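Local coordinates for protein transcription termination factor FttA (PDB 2XR1) that probably terminates transcription by zinc-dependent cleavage of the nascent RNA at the exit channel of RNA polymerase, then degrades the released RNA from its 5' end, at residues Val93-Tyr98 with Val138-Ile143; Asp395-Leu400 with Met428-Glu433; Lys487-Asp490 with Ala494-Lys497; Gly512-Asn515 with Val519-Tyr522. One frame throughout, in Å; residues are numbered along the deposited sequence.

Interaction 1: residues Val93-Tyr98 with Val138-Ile143; sequences VISSYY and VRTPPI
Val93 reaches Thr140 through its backbone rather than its side chain: O of Val93 lies 4.5 Å from OG1 of Thr140, at the margin of the contact. Ile94, next along the chain, turns its side chain away from Thr140 and meets Ile108 on the neighbouring strand. Ser95 carries the encounter. Its CB sits over the fork of the threonine, 3.7 Å from both OG1 and CG2 of Thr140, while its OG stands 4.0 Å from CG2 of Thr140. With OG of Ser95 placed opposite the backbone N (chi1 153°), the hydroxyl leans past the threonine methyl and hydrogen-bonds OE1 of Glu109. The two hydroxyls do not bond to each other, and the touch is van der Waals packing at the protein surface. This is the second KH domain, whose helix and strand order fits the type II fold. Strand 105-110 runs between the two outer strands, antiparallel to 94-99 and parallel to 134-139. Ser95 and Thr140, the latter just past the end of its strand, make backbone hydrogen bonds to Glu109 and Ala110 respectively, and both side chains come near Glu109. Further along, Ile143 packs on Trp452 and Ala456 of helix 451-460.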
loop_
_atom_site.group_PDB
_atom_site.type_symbol
_atom_site.label_atom_id
_atom_site.label_comp_id
_atom_site.label_asym_id
_atom_site.label_seq_id
_atom_site.Cartn_x
_atom_site.Cartn_y
_atom_site.Cartn_z
ATOM N N VAL B 93 40.813 20.530 35.629
ATOM C CA VAL B 93 40.206 21.634 34.881
ATOM C C VAL B 93 38.880 21.220 34.249
ATOM O O VAL B 93 38.768 21.088 33.033
ATOM C CB VAL B 93 41.191 22.226 33.812
ATOM C CG1 VAL B 93 40.681 23.575 33.275
ATOM C CG2 VAL B 93 42.594 22.394 34.397
ATOM N N ILE B 94 37.872 21.023 35.091
ATOM C CA ILE B 94 36.554 20.600 34.611
ATOM C C ILE B 94 35.795 21.806 34.046
ATOM O O ILE B 94 35.608 22.817 34.720
ATOM C CB ILE B 94 35.725 19.897 35.728
ATOM C CG1 ILE B 94 36.408 18.595 36.150
ATOM C CG2 ILE B 94 34.292 19.632 35.268
ATOM C CD1 ILE B 94 35.985 18.099 37.513
ATOM N N SER B 95 35.378 21.698 32.799
ATOM C CA SER B 95 34.587 22.731 32.164
ATOM C C SER B 95 33.144 22.633 32.665
ATOM O O SER B 95 32.681 23.554 33.326
ATOM C CB SER B 95 34.684 22.603 30.627
ATOM O OG SER B 95 33.543 23.105 29.932
ATOM N N SER B 96 32.468 21.509 32.392
ATOM C CA SER B 96 31.030 21.356 32.666
ATOM C C SER B 96 30.664 20.040 33.378
ATOM O O SER B 96 31.545 19.235 33.695
ATOM C CB SER B 96 30.256 21.424 31.362
ATOM O OG SER B 96 30.125 20.128 30.812
ATOM N N TYR B 97 29.364 19.862 33.659
ATOM C CA TYR B 97 28.785 18.584 34.112
ATOM C C TYR B 97 27.392 18.408 33.510
ATOM O O TYR B 97 26.684 19.390 33.348
ATOM C CB TYR B 97 28.614 18.541 35.627
ATOM C CG TYR B 97 29.842 18.834 36.464
ATOM C CD1 TYR B 97 30.237 20.137 36.716
ATOM C CD2 TYR B 97 30.576 17.811 37.047
ATOM C CE1 TYR B 97 31.341 20.416 37.501
ATOM C CE2 TYR B 97 31.688 18.082 37.831
ATOM C CZ TYR B 97 32.064 19.389 38.055
ATOM O OH TYR B 97 33.169 19.660 38.832
ATOM N N TYR B 98 26.989 17.176 33.201
ATOM C CA TYR B 98 25.610 16.901 32.780
ATOM C C TYR B 98 25.104 15.566 33.301
ATOM O O TYR B 98 25.572 14.498 32.897
ATOM C CB TYR B 98 25.484 16.896 31.266
ATOM C CG TYR B 98 24.182 16.280 30.747
ATOM C CD1 TYR B 98 22.938 16.806 31.123
ATOM C CD2 TYR B 98 24.203 15.194 29.866
ATOM C CE1 TYR B 98 21.745 16.253 30.641
ATOM C CE2 TYR B 98 23.023 14.631 29.374
ATOM C CZ TYR B 98 21.797 15.164 29.756
ATOM O OH TYR B 98 20.638 14.586 29.250
ATOM N N VAL B 138 35.133 13.126 29.434
ATOM C CA VAL B 138 35.160 13.509 28.035
ATOM C C VAL B 138 36.061 14.728 27.908
ATOM O O VAL B 138 36.150 15.522 28.822
ATOM C CB VAL B 138 33.693 13.780 27.513
ATOM C CG1 VAL B 138 33.592 15.085 26.757
ATOM C CG2 VAL B 138 33.148 12.568 26.692
ATOM N N ARG B 139 36.742 14.854 26.779
ATOM C CA ARG B 139 37.655 15.951 26.545
ATOM C C ARG B 139 36.854 17.219 26.269
ATOM O O ARG B 139 35.879 17.178 25.547
ATOM C CB ARG B 139 38.587 15.620 25.371
ATOM C CG ARG B 139 39.917 16.360 25.393
ATOM C CD ARG B 139 40.672 16.230 24.050
ATOM N NE ARG B 139 42.113 16.504 24.173
ATOM C CZ ARG B 139 42.646 17.707 24.411
ATOM N NH1 ARG B 139 41.883 18.793 24.566
ATOM N NH2 ARG B 139 43.963 17.825 24.506
ATOM N N THR B 140 37.280 18.338 26.857
ATOM C CA THR B 140 36.542 19.598 26.767
ATOM C C THR B 140 36.505 20.128 25.352
ATOM O O THR B 140 37.549 20.468 24.790
ATOM C CB THR B 140 37.146 20.692 27.626
ATOM O OG1 THR B 140 37.028 20.324 29.003
ATOM C CG2 THR B 140 36.429 22.027 27.367
ATOM N N PRO B 141 35.299 20.220 24.777
ATOM C CA PRO B 141 35.166 20.688 23.415
ATOM C C PRO B 141 35.693 22.098 23.233
ATOM O O PRO B 141 35.386 22.971 24.044
ATOM C CB PRO B 141 33.659 20.665 23.185
ATOM C CG PRO B 141 33.183 19.597 24.098
ATOM C CD PRO B 141 33.998 19.814 25.330
ATOM N N PRO B 142 36.475 22.316 22.163
ATOM C CA PRO B 142 37.025 23.642 21.871
ATOM C C PRO B 142 35.909 24.677 21.720
ATOM O O PRO B 142 36.092 25.850 22.096
ATOM C CB PRO B 142 37.777 23.435 20.549
ATOM C CG PRO B 142 37.983 21.948 20.440
ATOM C CD PRO B 142 36.837 21.317 21.142
ATOM N N ILE B 143 34.757 24.205 21.227
ATOM C CA ILE B 143 33.593 25.039 20.903
ATOM C C ILE B 143 32.384 24.639 21.758
ATOM O O ILE B 143 32.151 23.461 21.989
ATOM C CB ILE B 143 33.182 24.894 19.405
ATOM C CG1 ILE B 143 34.409 24.577 18.522
ATOM C CG2 ILE B 143 32.465 26.158 18.941
ATOM C CD1 ILE B 143 34.118 24.318 17.015
#

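Interaction 2: residues Asp395-Leu400 with Met428-Glu433; sequences DAEKHL and MIVLEE
Val430 meets helix 393-409 with both of its methyl groups, each serving a different partner. CG2 of Val430 lies against the stem of Glu397, 3.5 Å from CG of that residue. The other methyl, CG1 of Val430, faces CD2 of Leu400 at 4.1 Å. Glu397 and Leu400 lie three residues apart on the same helix, and the valine fork fits against the pair with the side chains slanting past one another. Glu397 runs out extended beyond CG (chi2 -178°), passing CG2 of Val430 with its CG nearest and the carboxylate still alongside, CD and OE2 both at 3.8 Å. Here OE1 of Glu397 comes within 4.5 Å of OE1 of Glu433, a pairing of like charges that would be unfavourable alone. Arg362 bridges the two: its NH1 makes salt bridges with OE2 of Glu397 and OE1 of Glu433, so one guanidinium ties the two helices and probably offsets their charges. Arg362 comes from the region assigned to the metallo-beta-lactamase part, and it also touches Ile429. The helix segments cross at -61° with their axes 10.4 Å apart at closest approach, a distance spanned by these few side chains. From another side of helix 423-436, Met428 and Leu431 pack on strands 445-448 and 506-509. The arrangement is that of a beta-CASP domain, in which helices cover a parallel sheet; helix 423-436 forms the crossover between parallel strands 414-417 and 445-448.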
loop_
_atom_site.group_PDB
_atom_site.type_symbol
_atom_site.label_atom_id
_atom_site.label_comp_id
_atom_site.label_asym_id
_atom_site.label_seq_id
_atom_site.Cartn_x
_atom_site.Cartn_y
_atom_site.Cartn_z
ATOM N N ASP B 395 41.472 17.049 -6.408
ATOM C CA ASP B 395 41.182 17.958 -7.523
ATOM C C ASP B 395 40.075 18.964 -7.201
ATOM O O ASP B 395 40.054 20.050 -7.736
ATOM C CB ASP B 395 40.731 17.155 -8.761
ATOM C CG ASP B 395 41.843 16.306 -9.381
ATOM O OD1 ASP B 395 43.047 16.566 -9.142
ATOM O OD2 ASP B 395 41.495 15.392 -10.158
ATOM N N ALA B 396 39.117 18.592 -6.369
ATOM C CA ALA B 396 38.019 19.513 -6.064
ATOM C C ALA B 396 38.556 20.652 -5.232
ATOM O O ALA B 396 38.159 21.812 -5.386
ATOM C CB ALA B 396 36.905 18.789 -5.298
ATOM N N GLU B 397 39.466 20.293 -4.330
ATOM C CA GLU B 397 40.098 21.258 -3.453
ATOM C C GLU B 397 40.904 22.279 -4.244
ATOM O O GLU B 397 40.685 23.480 -4.085
ATOM C CB GLU B 397 40.978 20.558 -2.449
ATOM C CG GLU B 397 40.194 19.727 -1.442
ATOM C CD GLU B 397 41.110 19.089 -0.446
ATOM O OE1 GLU B 397 42.348 19.350 -0.536
ATOM O OE2 GLU B 397 40.600 18.346 0.420
ATOM N N LYS B 398 41.778 21.806 -5.126
ATOM C CA LYS B 398 42.569 22.733 -5.937
ATOM C C LYS B 398 41.657 23.660 -6.719
ATOM O O LYS B 398 41.892 24.848 -6.761
ATOM C CB LYS B 398 43.545 22.017 -6.880
ATOM C CG LYS B 398 44.865 22.792 -7.129
ATOM N N HIS B 399 40.574 23.117 -7.260
ATOM C CA HIS B 399 39.590 23.913 -7.993
ATOM C C HIS B 399 38.965 24.961 -7.108
ATOM O O HIS B 399 38.923 26.127 -7.471
ATOM C CB HIS B 399 38.486 23.026 -8.601
ATOM C CG HIS B 399 37.639 23.720 -9.624
ATOM N ND1 HIS B 399 36.713 23.053 -10.389
ATOM C CD2 HIS B 399 37.615 25.006 -10.047
ATOM C CE1 HIS B 399 36.137 23.902 -11.220
ATOM N NE2 HIS B 399 36.677 25.092 -11.038
ATOM N N LEU B 400 38.486 24.569 -5.929
ATOM C CA LEU B 400 37.931 25.578 -5.031
ATOM C C LEU B 400 38.957 26.662 -4.717
ATOM O O LEU B 400 38.610 27.815 -4.644
ATOM C CB LEU B 400 37.432 24.967 -3.735
ATOM C CG LEU B 400 36.631 25.949 -2.873
ATOM C CD1 LEU B 400 35.522 26.518 -3.727
ATOM C CD2 LEU B 400 36.072 25.300 -1.637
ATOM N N MET B 428 34.699 24.549 4.831
ATOM C CA MET B 428 35.516 25.242 5.866
ATOM C C MET B 428 36.865 24.581 6.042
ATOM O O MET B 428 37.843 25.248 6.209
ATOM C CB MET B 428 34.790 25.260 7.216
ATOM C CG MET B 428 33.507 26.075 7.219
ATOM S SD MET B 428 32.442 25.735 8.643
ATOM C CE MET B 428 33.587 26.248 9.968
ATOM N N ILE B 429 36.919 23.256 6.000
ATOM C CA ILE B 429 38.192 22.565 6.207
ATOM C C ILE B 429 39.150 22.858 5.078
ATOM O O ILE B 429 40.342 23.008 5.305
ATOM C CB ILE B 429 38.028 21.045 6.337
ATOM C CG1 ILE B 429 37.457 20.721 7.710
ATOM C CG2 ILE B 429 39.392 20.331 6.195
ATOM C CD1 ILE B 429 36.869 19.347 7.766
ATOM N N VAL B 430 38.626 22.957 3.870
ATOM C CA VAL B 430 39.442 23.296 2.729
ATOM C C VAL B 430 39.953 24.737 2.836
ATOM O O VAL B 430 41.145 24.992 2.615
ATOM C CB VAL B 430 38.687 23.003 1.417
ATOM C CG1 VAL B 430 39.334 23.694 0.250
ATOM C CG2 VAL B 430 38.662 21.512 1.197
ATOM N N LEU B 431 39.063 25.662 3.196
ATOM C CA LEU B 431 39.414 27.088 3.243
ATOM C C LEU B 431 40.463 27.376 4.315
ATOM O O LEU B 431 41.486 27.976 4.024
ATOM C CB LEU B 431 38.176 27.950 3.461
ATOM C CG LEU B 431 37.201 27.966 2.282
ATOM C CD1 LEU B 431 35.881 28.517 2.703
ATOM C CD2 LEU B 431 37.734 28.775 1.127
ATOM N N GLU B 432 40.246 26.919 5.541
ATOM C CA GLU B 432 41.204 27.191 6.604
ATOM C C GLU B 432 42.608 26.707 6.234
ATOM O O GLU B 432 43.589 27.399 6.487
ATOM C CB GLU B 432 40.741 26.605 7.955
ATOM C CG GLU B 432 41.454 25.281 8.449
ATOM C CD GLU B 432 42.735 25.525 9.262
ATOM O OE1 GLU B 432 42.766 26.466 10.079
ATOM O OE2 GLU B 432 43.709 24.749 9.116
ATOM N N GLU B 433 42.693 25.534 5.621
ATOM C CA GLU B 433 43.967 24.953 5.234
ATOM C C GLU B 433 44.583 25.794 4.146
ATOM O O GLU B 433 45.776 26.068 4.169
ATOM C CB GLU B 433 43.762 23.537 4.714
ATOM C CG GLU B 433 45.050 22.754 4.456
ATOM C CD GLU B 433 44.785 21.263 4.257
ATOM O OE1 GLU B 433 44.004 20.911 3.339
ATOM O OE2 GLU B 433 45.336 20.440 5.026
#

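Interaction 3: residues Lys487-Asp490 with Ala494-Lys497; sequences KPVD and ARQK
Val489 points its side chain at the helix that follows its strand, and CG2 does the touching. This methyl lies 4.0 Å from the backbone N of Arg495 and 4.4 Å from CB of Ala494, so it rests against the helix backbone with the small alanine methyl beside it. CB of Arg495 is 4.3 Å from the same CG2 of Val489. The arginine then turns back toward Asp490: its chain leaves the helix nearly straight and bends at chi3 (-51°), bringing NH2 to 3.7 Å from O of Asp490. That spacing is too long for a hydrogen bond; the guanidinium is held instead by a salt bridge from its NE to OD2 of Asp448. Asp490 directs its side chain the other way, and its OD1 accepts a hydrogen bond from N of Met450. OD1 of Asp490 remains 5.2 Å from NH2 of Arg495, too far for an ion pair, though the opposite charges may still attract weakly. The contact thus spans the short connection from strand 486-489, at one edge of the parallel beta-CASP sheet, into helix 492-500. Strand 445-448 runs alongside Val489, and Tyr522 of helix 518-526 packs on both Val489 and Arg495.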
loop_
_atom_site.group_PDB
_atom_site.type_symbol
_atom_site.label_atom_id
_atom_site.label_comp_id
_atom_site.label_asym_id
_atom_site.label_seq_id
_atom_site.Cartn_x
_atom_site.Cartn_y
_atom_site.Cartn_z
ATOM N N LYS B 487 34.419 33.901 10.774
ATOM C CA LYS B 487 33.705 34.904 11.532
ATOM C C LYS B 487 32.234 34.577 11.439
ATOM O O LYS B 487 31.648 34.708 10.391
ATOM C CB LYS B 487 33.936 36.328 10.976
ATOM C CG LYS B 487 35.376 36.747 10.663
ATOM C CD LYS B 487 36.259 36.782 11.873
ATOM C CE LYS B 487 37.593 37.460 11.568
ATOM N NZ LYS B 487 38.303 36.711 10.486
ATOM N N PRO B 488 31.604 34.175 12.539
ATOM C CA PRO B 488 30.174 33.892 12.429
ATOM C C PRO B 488 29.320 35.145 12.443
ATOM O O PRO B 488 29.738 36.182 12.919
ATOM C CB PRO B 488 29.879 33.050 13.683
ATOM C CG PRO B 488 31.198 32.834 14.355
ATOM C CD PRO B 488 32.087 33.935 13.899
ATOM N N VAL B 489 28.108 35.015 11.945
ATOM C CA VAL B 489 27.147 36.112 11.905
ATOM C C VAL B 489 25.777 35.495 11.911
ATOM O O VAL B 489 25.471 34.672 11.040
ATOM C CB VAL B 489 27.268 36.929 10.584
ATOM C CG1 VAL B 489 28.089 36.189 9.522
ATOM C CG2 VAL B 489 25.888 37.270 10.036
ATOM N N ASP B 490 24.956 35.837 12.887
ATOM C CA ASP B 490 23.537 35.436 12.844
ATOM C C ASP B 490 22.637 36.606 13.290
ATOM O O ASP B 490 21.460 36.679 12.895
ATOM C CB ASP B 490 23.294 34.122 13.618
ATOM C CG ASP B 490 23.954 32.881 12.937
ATOM O OD1 ASP B 490 23.507 32.449 11.838
ATOM O OD2 ASP B 490 24.931 32.334 13.522
ATOM N N ALA B 494 24.722 42.420 12.207
ATOM C CA ALA B 494 26.070 42.043 11.761
ATOM C C ALA B 494 26.127 41.792 10.246
ATOM O O ALA B 494 27.106 42.149 9.589
ATOM C CB ALA B 494 26.547 40.783 12.518
ATOM N N ARG B 495 25.084 41.149 9.720
ATOM C CA ARG B 495 24.926 40.921 8.279
ATOM C C ARG B 495 25.078 42.207 7.462
ATOM O O ARG B 495 25.806 42.242 6.470
ATOM C CB ARG B 495 23.552 40.302 7.996
ATOM C CG ARG B 495 23.384 39.799 6.584
ATOM C CD ARG B 495 22.218 38.822 6.446
ATOM N NE ARG B 495 22.276 37.743 7.424
ATOM C CZ ARG B 495 21.404 37.533 8.410
ATOM N NH1 ARG B 495 20.359 38.322 8.581
ATOM N NH2 ARG B 495 21.579 36.496 9.228
ATOM N N GLN B 496 24.393 43.261 7.892
ATOM C CA GLN B 496 24.410 44.520 7.156
ATOM C C GLN B 496 25.805 45.134 7.071
ATOM O O GLN B 496 26.126 45.771 6.075
ATOM C CB GLN B 496 23.433 45.523 7.763
ATOM C CG GLN B 496 21.967 45.103 7.637
ATOM C CD GLN B 496 21.444 45.132 6.198
ATOM O OE1 GLN B 496 21.404 46.186 5.565
ATOM N NE2 GLN B 496 21.010 43.984 5.698
ATOM N N LYS B 497 26.634 44.918 8.089
ATOM C CA LYS B 497 27.998 45.460 8.104
ATOM C C LYS B 497 28.889 44.828 7.051
ATOM O O LYS B 497 29.792 45.501 6.531
ATOM C CB LYS B 497 28.658 45.303 9.485
ATOM C CG LYS B 497 30.130 45.780 9.543
ATOM C CD LYS B 497 30.690 45.821 10.963
ATOM C CE LYS B 497 32.184 46.180 10.974
ATOM N NZ LYS B 497 32.525 47.410 10.193
#

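Interaction 4: residues Gly512-Asn515 with Val519-Tyr522; sequences GMMN and VMEY
Beside the Met514-Val519 contact, the ring of Tyr522 has CA of Val519 in its plane at one edge; Ile507 and Ala509 of the sheet and Arg495 and Ile498 of helix 492-500 also touch this tyrosine, whose OH hydrogen-bonds OD2 of Asp448. The setting is the loop from strand 506-509 into helix 518-526, a strand-to-helix connection of the parallel beta-CASP sheet. Across it the contact is made by hydrocarbon and thioether groups. Met514 takes a left-handed backbone conformation (phi 59°), and its side chain runs across those of Val519 and Met520 at roughly right angles. CG of Met514 lies 4.1 Å from CG1 of Val519, which itself packs on Val415 and Pro417 of strand 414-417. Met520 leaves the helix to one side, but bends at both chi2 (-54°) and chi3 fold its end back toward the loop. Its CE comes over the stem of Met514, 3.5 Å from CG of that residue; the still closer approach of the two terminal methyls is doubtful. Met513 turns the other way, onto Tyr539 and Thr544. The folded thioether brings SD of Met520 within 3.4 Å of the backbone O of Met514.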
loop_
_atom_site.group_PDB
_atom_site.type_symbol
_atom_site.label_atom_id
_atom_site.label_comp_id
_atom_site.label_asym_id
_atom_site.label_seq_id
_atom_site.Cartn_x
_atom_site.Cartn_y
_atom_site.Cartn_z
ATOM N N GLY B 512 21.511 26.076 1.248
ATOM C CA GLY B 512 22.357 25.495 0.202
ATOM C C GLY B 512 21.899 25.426 -1.238
ATOM O O GLY B 512 22.724 25.138 -2.095
ATOM N N MET B 513 20.616 25.668 -1.508
ATOM C CA MET B 513 20.109 25.737 -2.904
ATOM C C MET B 513 19.372 27.045 -3.208
ATOM O O MET B 513 18.568 27.142 -4.138
ATOM C CB MET B 513 19.263 24.499 -3.222
ATOM C CG MET B 513 20.079 23.196 -3.108
ATOM S SD MET B 513 19.104 21.779 -3.542
ATOM C CE MET B 513 20.325 20.450 -3.639
ATOM N N MET B 514 19.662 28.056 -2.389
ATOM C CA MET B 514 19.196 29.421 -2.571
ATOM C C MET B 514 17.690 29.582 -2.600
ATOM O O MET B 514 17.202 30.578 -3.106
ATOM C CB MET B 514 19.821 30.011 -3.840
ATOM C CG MET B 514 21.326 30.069 -3.778
ATOM S SD MET B 514 22.118 30.633 -5.282
ATOM C CE MET B 514 22.119 32.417 -5.066
ATOM N N ASN B 515 16.953 28.626 -2.044
ATOM C CA ASN B 515 15.498 28.780 -1.911
ATOM C C ASN B 515 15.128 29.727 -0.799
ATOM O O ASN B 515 13.970 30.093 -0.651
ATOM C CB ASN B 515 14.758 27.426 -1.782
ATOM C CG ASN B 515 14.111 26.980 -3.120
ATOM O OD1 ASN B 515 14.314 27.622 -4.157
ATOM N ND2 ASN B 515 13.335 25.886 -3.094
ATOM N N VAL B 519 21.590 33.859 2.424
ATOM C CA VAL B 519 22.354 33.883 1.174
ATOM C C VAL B 519 21.634 34.717 0.100
ATOM O O VAL B 519 22.243 35.250 -0.826
ATOM C CB VAL B 519 22.688 32.454 0.652
ATOM C CG1 VAL B 519 21.490 31.790 -0.017
ATOM C CG2 VAL B 519 23.868 32.503 -0.295
ATOM N N MET B 520 20.323 34.818 0.236
ATOM C CA MET B 520 19.544 35.656 -0.643
ATOM C C MET B 520 19.759 37.155 -0.372
ATOM O O MET B 520 19.757 37.958 -1.304
ATOM C CB MET B 520 18.073 35.254 -0.575
ATOM C CG MET B 520 17.792 33.875 -1.197
ATOM S SD MET B 520 18.410 33.722 -2.906
ATOM C CE MET B 520 20.067 33.125 -2.619
ATOM N N GLU B 521 19.980 37.522 0.882
ATOM C CA GLU B 521 20.352 38.897 1.198
ATOM C C GLU B 521 21.728 39.203 0.607
ATOM O O GLU B 521 21.906 40.212 -0.054
ATOM C CB GLU B 521 20.327 39.170 2.717
ATOM C CG GLU B 521 19.109 39.970 3.203
ATOM C CD GLU B 521 18.727 39.662 4.659
ATOM O OE1 GLU B 521 18.510 38.467 4.959
ATOM O OE2 GLU B 521 18.629 40.593 5.505
ATOM N N TYR B 522 22.695 38.320 0.836
ATOM C CA TYR B 522 24.033 38.490 0.270
ATOM C C TYR B 522 24.004 38.570 -1.242
ATOM O O TYR B 522 24.759 39.339 -1.850
ATOM C CB TYR B 522 24.945 37.343 0.682
ATOM C CG TYR B 522 25.230 37.363 2.144
ATOM C CD1 TYR B 522 25.979 38.393 2.709
ATOM C CD2 TYR B 522 24.726 36.375 2.986
ATOM C CE1 TYR B 522 26.231 38.428 4.065
ATOM C CE2 TYR B 522 24.970 36.422 4.359
ATOM C CZ TYR B 522 25.713 37.457 4.877
ATOM O OH TYR B 522 25.959 37.491 6.215
#

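Interactions 2, 3 and 4 belong to the beta-CASP region, whereas interaction 1 lies in the second KH domain. Interactions 3 and 4 have centres 15 Å apart and touch: Tyr522 OH is 3.5 Å from Arg495 CG and 3.8 Å from Val489 CG2. Asp448 joins them further, its OD2 receiving both the salt bridge of Arg495 and the hydrogen bond of Tyr522. Interaction 2, the one contact between two helices, stands apart, its centre 21 Å from that of interaction 4. Interaction 1 comes within about 7 Å of interaction 2 at their nearest atoms without touching it, and their centres are 30 Å apart. None of the four supplies a ligand to the two zinc ions, which histidines and aspartates such as His245 and Asp355 bind.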